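Local coordinates for protein 401aa long hypothetical glucose-1-phosphate thymidylyltransferase (Sulfolobus tokodaii, PDB 2GGO) that probably transfers nucleotidyl groups to sugar 1-phosphates such as glucose 1-phosphate, and serves as a bifunctional enzyme in making UDP-N-acetylglucosamine and UDP-N-acetylgalactosamine, at residues A[252-263]-A[270-281]. Sequence-based numbering, arbitrary orientation.
Sequences EIKSGTYIEGPV and EIGPNSYLRPYT
Tyr276 swings its ring to the side opposite its own backbone N (chi1 -175°), while Glu260 carries CG beside its backbone N (chi1 -65°). The extended Glu260 chain crosses Tyr276 obliquely and brings its carboxylate to the ring edge. Tyr276 OH donates to Glu260 OE1 at 2.7 Å, from above the carboxylate plane. Tyr258 runs beside Tyr276 and points the same way; their rings meet obliquely, with Tyr258 CD2 3.7 Å from Tyr276 CE1. Arg278 CG lies over one face of the Tyr276 ring, and its guanidinium pairs with Glu294. Further along, Pro262 CG sits over a face of Tyr280, a CH-pi contact 3.8 Å from the ring centroid. Tyr280 OH is hydrogen-bonded to Asp224 of helix 212-225. At the other end, Lys254 NZ forms a long salt bridge with Glu270 OE2 (3.5 Å). The lysine probably eases the repulsion between Glu270 OE2 and Glu252 OE1, which lie 3.3 Å apart. A water links Lys254 NZ to Gly272 O. On the inner side, Ile253 packs on Ile271 and Ile259 on Leu277. Backbone hydrogen bonds between the parallel strands, such as Glu260 N to Leu277 O (2.8 Å), keep equivalent positions in register. The two segments are equivalent parts of successive coils of the left-handed parallel beta-helix built by hexapeptide repeats.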
ATOM      1  N   GLU A 252      -8.062 -13.028  21.899  1.00 34.70           N
ATOM      2  CA  GLU A 252      -8.309 -14.262  22.635  1.00 34.83           C
ATOM      3  C   GLU A 252      -7.848 -15.390  21.761  1.00 32.85           C
ATOM      4  O   GLU A 252      -8.268 -15.468  20.599  1.00 32.20           O
ATOM      5  CB  GLU A 252      -9.810 -14.423  22.898  1.00 34.22           C
ATOM      6  CG  GLU A 252     -10.131 -15.407  24.060  1.00 39.53           C
ATOM      7  CD  GLU A 252     -11.530 -16.107  23.951  1.00 39.99           C
ATOM      8  OE1 GLU A 252     -12.373 -15.704  23.079  1.00 44.40           O
ATOM      9  OE2 GLU A 252     -11.767 -17.067  24.759  1.00 44.07           O
ATOM     10  N   ILE A 253      -6.987 -16.247  22.306  1.00 31.65           N
ATOM     11  CA  ILE A 253      -6.454 -17.414  21.602  1.00 30.59           C
ATOM     12  C   ILE A 253      -6.756 -18.731  22.335  1.00 30.60           C
ATOM     13  O   ILE A 253      -6.315 -18.957  23.446  1.00 30.13           O
ATOM     14  CB  ILE A 253      -4.957 -17.283  21.379  1.00 30.82           C
ATOM     15  CG1 ILE A 253      -4.623 -15.857  20.854  1.00 31.23           C
ATOM     16  CG2 ILE A 253      -4.489 -18.378  20.505  1.00 29.36           C
ATOM     17  CD1 ILE A 253      -3.318 -15.710  20.169  1.00 31.75           C
ATOM     18  N   LYS A 254      -7.526 -19.586  21.674  1.00 29.09           N
ATOM     19  CA  LYS A 254      -8.111 -20.771  22.248  1.00 28.31           C
ATOM     20  C   LYS A 254      -7.267 -21.972  21.974  1.00 28.02           C
ATOM     21  O   LYS A 254      -6.459 -22.008  21.035  1.00 27.45           O
ATOM     22  CB  LYS A 254      -9.508 -20.988  21.672  1.00 28.46           C
ATOM     23  CG  LYS A 254     -10.396 -19.767  21.816  1.00 26.80           C
ATOM     24  CD  LYS A 254     -11.832 -20.090  21.501  1.00 29.74           C
ATOM     25  CE  LYS A 254     -12.809 -18.870  21.691  1.00 28.99           C
ATOM     26  NZ  LYS A 254     -14.085 -19.084  20.913  1.00 30.61           N
ATOM     27  N   SER A 255      -7.450 -22.954  22.834  1.00 26.65           N
ATOM     28  CA  SER A 255      -6.594 -24.128  22.881  1.00 26.97           C
ATOM     29  C   SER A 255      -6.537 -24.851  21.538  1.00 26.68           C
ATOM     30  O   SER A 255      -7.467 -24.763  20.730  1.00 27.49           O
ATOM     31  CB  SER A 255      -7.080 -25.052  24.000  1.00 25.79           C
ATOM     32  OG  SER A 255      -7.288 -24.282  25.192  1.00 27.95           O
ATOM     33  N   GLY A 256      -5.422 -25.527  21.281  1.00 26.53           N
ATOM     34  CA  GLY A 256      -5.276 -26.266  20.044  1.00 26.74           C
ATOM     35  C   GLY A 256      -4.682 -25.399  18.965  1.00 26.13           C
ATOM     36  O   GLY A 256      -4.193 -25.906  17.954  1.00 27.59           O
ATOM     37  N   THR A 257      -4.691 -24.092  19.186  1.00 25.46           N
ATOM     38  CA  THR A 257      -4.087 -23.175  18.237  1.00 24.81           C
ATOM     39  C   THR A 257      -2.574 -23.312  18.184  1.00 24.74           C
ATOM     40  O   THR A 257      -1.946 -23.506  19.205  1.00 25.30           O
ATOM     41  CB  THR A 257      -4.472 -21.756  18.520  1.00 25.33           C
ATOM     42  OG1 THR A 257      -5.884 -21.641  18.432  1.00 22.21           O
ATOM     43  CG2 THR A 257      -3.834 -20.823  17.532  1.00 23.56           C
ATOM     44  N   TYR A 258      -2.017 -23.228  16.972  1.00 24.72           N
ATOM     45  CA  TYR A 258      -0.581 -23.418  16.709  1.00 24.85           C
ATOM     46  C   TYR A 258      -0.082 -22.268  15.850  1.00 25.95           C
ATOM     47  O   TYR A 258      -0.587 -22.027  14.754  1.00 24.35           O
ATOM     48  CB  TYR A 258      -0.338 -24.710  15.950  1.00 24.39           C
ATOM     49  CG  TYR A 258       1.079 -25.281  16.007  1.00 24.59           C
ATOM     50  CD1 TYR A 258       1.436 -26.217  16.981  1.00 25.96           C
ATOM     51  CD2 TYR A 258       2.043 -24.928  15.054  1.00 21.31           C
ATOM     52  CE1 TYR A 258       2.703 -26.790  17.011  1.00 23.45           C
ATOM     53  CE2 TYR A 258       3.331 -25.511  15.074  1.00 24.35           C
ATOM     54  CZ  TYR A 258       3.636 -26.430  16.059  1.00 23.90           C
ATOM     55  OH  TYR A 258       4.866 -27.014  16.106  1.00 26.28           O
ATOM     56  N   ILE A 259       0.904 -21.534  16.367  1.00 25.34           N
ATOM     57  CA  ILE A 259       1.369 -20.284  15.740  1.00 25.09           C
ATOM     58  C   ILE A 259       2.848 -20.455  15.424  1.00 26.23           C
ATOM     59  O   ILE A 259       3.625 -20.778  16.300  1.00 27.01           O
ATOM     60  CB  ILE A 259       1.060 -19.064  16.693  1.00 23.85           C
ATOM     61  CG1 ILE A 259      -0.450 -18.964  16.964  1.00 23.96           C
ATOM     62  CG2 ILE A 259       1.567 -17.752  16.166  1.00 22.73           C
ATOM     63  CD1 ILE A 259      -0.815 -17.863  18.001  1.00 22.51           C
ATOM     64  N   GLU A 260       3.220 -20.346  14.159  1.00 27.49           N
ATOM     65  CA  GLU A 260       4.624 -20.293  13.787  1.00 28.73           C
ATOM     66  C   GLU A 260       4.887 -18.861  13.359  1.00 28.62           C
ATOM     67  O   GLU A 260       4.357 -18.418  12.363  1.00 28.52           O
ATOM     68  CB  GLU A 260       4.966 -21.339  12.693  1.00 28.89           C
ATOM     69  CG  GLU A 260       4.790 -22.810  13.197  1.00 29.68           C
ATOM     70  CD  GLU A 260       4.969 -23.907  12.135  1.00 32.15           C
ATOM     71  OE1 GLU A 260       4.575 -23.674  10.961  1.00 33.42           O
ATOM     72  OE2 GLU A 260       5.499 -25.021  12.490  1.00 37.83           O
ATOM     73  N   GLY A 261       5.650 -18.101  14.161  1.00 28.88           N
ATOM     74  CA  GLY A 261       5.821 -16.669  13.917  1.00 28.10           C
ATOM     75  C   GLY A 261       6.765 -16.486  12.752  1.00 28.70           C
ATOM     76  O   GLY A 261       7.480 -17.430  12.382  1.00 29.44           O
ATOM     77  N   PRO A 262       6.850 -15.261  12.202  1.00 28.70           N
ATOM     78  CA  PRO A 262       6.233 -14.016  12.655  1.00 29.10           C
ATOM     79  C   PRO A 262       4.753 -13.849  12.299  1.00 28.17           C
ATOM     80  O   PRO A 262       4.364 -14.046  11.152  1.00 28.89           O
ATOM     81  CB  PRO A 262       7.056 -12.929  11.963  1.00 28.19           C
ATOM     82  CG  PRO A 262       7.618 -13.563  10.805  1.00 28.88           C
ATOM     83  CD  PRO A 262       7.694 -15.046  11.016  1.00 27.83           C
ATOM     84  N   VAL A 263       3.976 -13.467  13.303  1.00 27.58           N
ATOM     85  CA  VAL A 263       2.560 -13.322  13.164  1.00 26.44           C
ATOM     86  C   VAL A 263       2.097 -12.129  13.942  1.00 26.76           C
ATOM     87  O   VAL A 263       2.482 -11.929  15.096  1.00 26.38           O
ATOM     88  CB  VAL A 263       1.895 -14.587  13.715  1.00 27.08           C
ATOM     89  CG1 VAL A 263       0.478 -14.352  14.144  1.00 26.85           C
ATOM     90  CG2 VAL A 263       2.036 -15.709  12.702  1.00 25.16           C
ATOM     91  N   GLU A 270     -10.248 -13.090  17.644  1.00 27.33           N
ATOM     92  CA  GLU A 270     -10.644 -14.314  18.294  1.00 28.13           C
ATOM     93  C   GLU A 270     -10.144 -15.454  17.417  1.00 26.76           C
ATOM     94  O   GLU A 270     -10.597 -15.609  16.311  1.00 23.71           O
ATOM     95  CB  GLU A 270     -12.148 -14.333  18.451  1.00 28.29           C
ATOM     96  CG  GLU A 270     -12.702 -15.578  19.116  1.00 32.98           C
ATOM     97  CD  GLU A 270     -14.215 -15.464  19.402  1.00 34.77           C
ATOM     98  OE1 GLU A 270     -15.006 -15.216  18.464  1.00 36.31           O
ATOM     99  OE2 GLU A 270     -14.614 -15.630  20.592  1.00 45.56           O
ATOM    100  N   ILE A 271      -9.168 -16.203  17.924  1.00 25.34           N
ATOM    101  CA  ILE A 271      -8.458 -17.215  17.150  1.00 25.58           C
ATOM    102  C   ILE A 271      -8.764 -18.529  17.805  1.00 25.42           C
ATOM    103  O   ILE A 271      -8.770 -18.614  19.016  1.00 25.74           O
ATOM    104  CB  ILE A 271      -6.910 -17.022  17.206  1.00 25.69           C
ATOM    105  CG1 ILE A 271      -6.547 -15.584  16.906  1.00 23.74           C
ATOM    106  CG2 ILE A 271      -6.204 -17.941  16.154  1.00 24.16           C
ATOM    107  CD1 ILE A 271      -6.990 -15.203  15.520  1.00 14.23           C
ATOM    108  N   GLY A 272      -9.031 -19.559  17.012  1.00 25.22           N
ATOM    109  CA  GLY A 272      -9.211 -20.872  17.569  1.00 24.95           C
ATOM    110  C   GLY A 272     -10.654 -21.289  17.820  1.00 25.86           C
ATOM    111  O   GLY A 272     -11.608 -20.543  17.501  1.00 26.73           O
ATOM    112  N   PRO A 273     -10.834 -22.495  18.331  1.00 25.35           N
ATOM    113  CA  PRO A 273      -9.790 -23.454  18.729  1.00 25.17           C
ATOM    114  C   PRO A 273      -9.181 -24.154  17.523  1.00 24.51           C
ATOM    115  O   PRO A 273      -9.785 -24.109  16.469  1.00 24.13           O
ATOM    116  CB  PRO A 273     -10.577 -24.478  19.534  1.00 24.00           C
ATOM    117  CG  PRO A 273     -11.935 -24.440  18.963  1.00 25.73           C
ATOM    118  CD  PRO A 273     -12.186 -23.043  18.528  1.00 24.97           C
ATOM    119  N   ASN A 274      -7.994 -24.750  17.659  1.00 23.04           N
ATOM    120  CA  ASN A 274      -7.493 -25.618  16.609  1.00 25.15           C
ATOM    121  C   ASN A 274      -7.279 -24.838  15.317  1.00 23.17           C
ATOM    122  O   ASN A 274      -7.536 -25.305  14.225  1.00 25.67           O
ATOM    123  CB  ASN A 274      -8.486 -26.757  16.405  1.00 24.75           C
ATOM    124  CG  ASN A 274      -8.602 -27.679  17.641  1.00 29.70           C
ATOM    125  OD1 ASN A 274      -7.609 -27.882  18.348  1.00 28.38           O
ATOM    126  ND2 ASN A 274      -9.820 -28.236  17.907  1.00 31.85           N
ATOM    127  N   SER A 275      -6.811 -23.612  15.443  1.00 23.40           N
ATOM    128  CA  SER A 275      -6.353 -22.848  14.301  1.00 21.36           C
ATOM    129  C   SER A 275      -4.850 -23.009  14.069  1.00 22.78           C
ATOM    130  O   SER A 275      -4.101 -23.299  14.990  1.00 22.48           O
ATOM    131  CB  SER A 275      -6.633 -21.400  14.509  1.00 21.25           C
ATOM    132  OG  SER A 275      -8.012 -21.185  14.582  1.00 22.71           O
ATOM    133  N   TYR A 276      -4.392 -22.710  12.869  1.00 21.30           N
ATOM    134  CA  TYR A 276      -2.962 -22.802  12.571  1.00 22.97           C
ATOM    135  C   TYR A 276      -2.546 -21.509  11.899  1.00 23.12           C
ATOM    136  O   TYR A 276      -2.919 -21.282  10.786  1.00 20.47           O
ATOM    137  CB  TYR A 276      -2.693 -23.972  11.621  1.00 22.32           C
ATOM    138  CG  TYR A 276      -1.233 -24.341  11.246  1.00 22.98           C
ATOM    139  CD1 TYR A 276      -0.132 -23.827  11.916  1.00 24.67           C
ATOM    140  CD2 TYR A 276      -0.986 -25.204  10.174  1.00 25.18           C
ATOM    141  CE1 TYR A 276       1.177 -24.193  11.536  1.00 21.94           C
ATOM    142  CE2 TYR A 276       0.313 -25.555   9.781  1.00 22.58           C
ATOM    143  CZ  TYR A 276       1.379 -25.048  10.483  1.00 25.64           C
ATOM    144  OH  TYR A 276       2.646 -25.404  10.144  1.00 24.66           O
ATOM    145  N   LEU A 277      -1.783 -20.652  12.598  1.00 22.55           N
ATOM    146  CA  LEU A 277      -1.266 -19.430  11.960  1.00 21.81           C
ATOM    147  C   LEU A 277       0.190 -19.592  11.557  1.00 22.72           C
ATOM    148  O   LEU A 277       1.038 -19.928  12.377  1.00 22.75           O
ATOM    149  CB  LEU A 277      -1.476 -18.220  12.841  1.00 20.91           C
ATOM    150  CG  LEU A 277      -2.887 -18.021  13.402  1.00 21.98           C
ATOM    151  CD1 LEU A 277      -2.902 -16.798  14.266  1.00 21.89           C
ATOM    152  CD2 LEU A 277      -3.949 -17.901  12.272  1.00 22.51           C
ATOM    153  N   ARG A 278       0.503 -19.373  10.288  1.00 23.25           N
ATOM    154  CA  ARG A 278       1.827 -19.646   9.797  1.00 22.94           C
ATOM    155  C   ARG A 278       2.527 -18.332   9.532  1.00 23.40           C
ATOM    156  O   ARG A 278       1.872 -17.284   9.507  1.00 23.85           O
ATOM    157  CB  ARG A 278       1.784 -20.500   8.528  1.00 22.57           C
ATOM    158  CG  ARG A 278       1.522 -21.999   8.818  1.00 22.83           C
ATOM    159  CD  ARG A 278       1.076 -22.743   7.565  1.00 24.74           C
ATOM    160  NE  ARG A 278       2.188 -22.757   6.638  1.00 25.70           N
ATOM    161  CZ  ARG A 278       2.085 -23.006   5.330  1.00 30.24           C
ATOM    162  NH1 ARG A 278       0.896 -23.196   4.764  1.00 24.90           N
ATOM    163  NH2 ARG A 278       3.169 -23.015   4.576  1.00 27.18           N
ATOM    164  N   PRO A 279       3.848 -18.385   9.306  1.00 23.64           N
ATOM    165  CA  PRO A 279       4.629 -17.147   9.115  1.00 22.73           C
ATOM    166  C   PRO A 279       3.992 -16.124   8.172  1.00 22.81           C
ATOM    167  O   PRO A 279       3.543 -16.446   7.041  1.00 23.62           O
ATOM    168  CB  PRO A 279       5.953 -17.672   8.542  1.00 23.45           C
ATOM    169  CG  PRO A 279       6.137 -19.017   9.274  1.00 20.69           C
ATOM    170  CD  PRO A 279       4.712 -19.602   9.251  1.00 23.86           C
ATOM    171  N   TYR A 280       4.004 -14.891   8.632  1.00 23.75           N
ATOM    172  CA  TYR A 280       3.545 -13.696   7.909  1.00 24.32           C
ATOM    173  C   TYR A 280       2.047 -13.599   7.846  1.00 23.96           C
ATOM    174  O   TYR A 280       1.507 -12.996   6.948  1.00 23.97           O
ATOM    175  CB  TYR A 280       4.250 -13.507   6.561  1.00 26.67           C
ATOM    176  CG  TYR A 280       5.714 -13.272   6.802  1.00 30.31           C
ATOM    177  CD1 TYR A 280       6.147 -12.085   7.430  1.00 32.38           C
ATOM    178  CD2 TYR A 280       6.663 -14.256   6.483  1.00 32.13           C
ATOM    179  CE1 TYR A 280       7.512 -11.856   7.699  1.00 32.51           C
ATOM    180  CE2 TYR A 280       8.029 -14.050   6.747  1.00 32.28           C
ATOM    181  CZ  TYR A 280       8.437 -12.845   7.365  1.00 33.67           C
ATOM    182  OH  TYR A 280       9.775 -12.635   7.635  1.00 34.07           O
ATOM    183  N   THR A 281       1.396 -14.145   8.873  1.00 24.00           N
ATOM    184  CA  THR A 281      -0.024 -13.978   9.067  1.00 24.17           C
ATOM    185  C   THR A 281      -0.201 -12.636   9.751  1.00 23.51           C
ATOM    186  O   THR A 281       0.316 -12.448  10.819  1.00 25.25           O
ATOM    187  CB  THR A 281      -0.594 -15.089   9.927  1.00 24.87           C
ATOM    188  OG1 THR A 281      -0.616 -16.303   9.142  1.00 26.14           O
ATOM    189  CG2 THR A 281      -2.039 -14.744  10.355  1.00 21.11           C
TER
HETATM  190  O   HOH W   1     -14.083 -20.010  18.480  1.00 36.63           O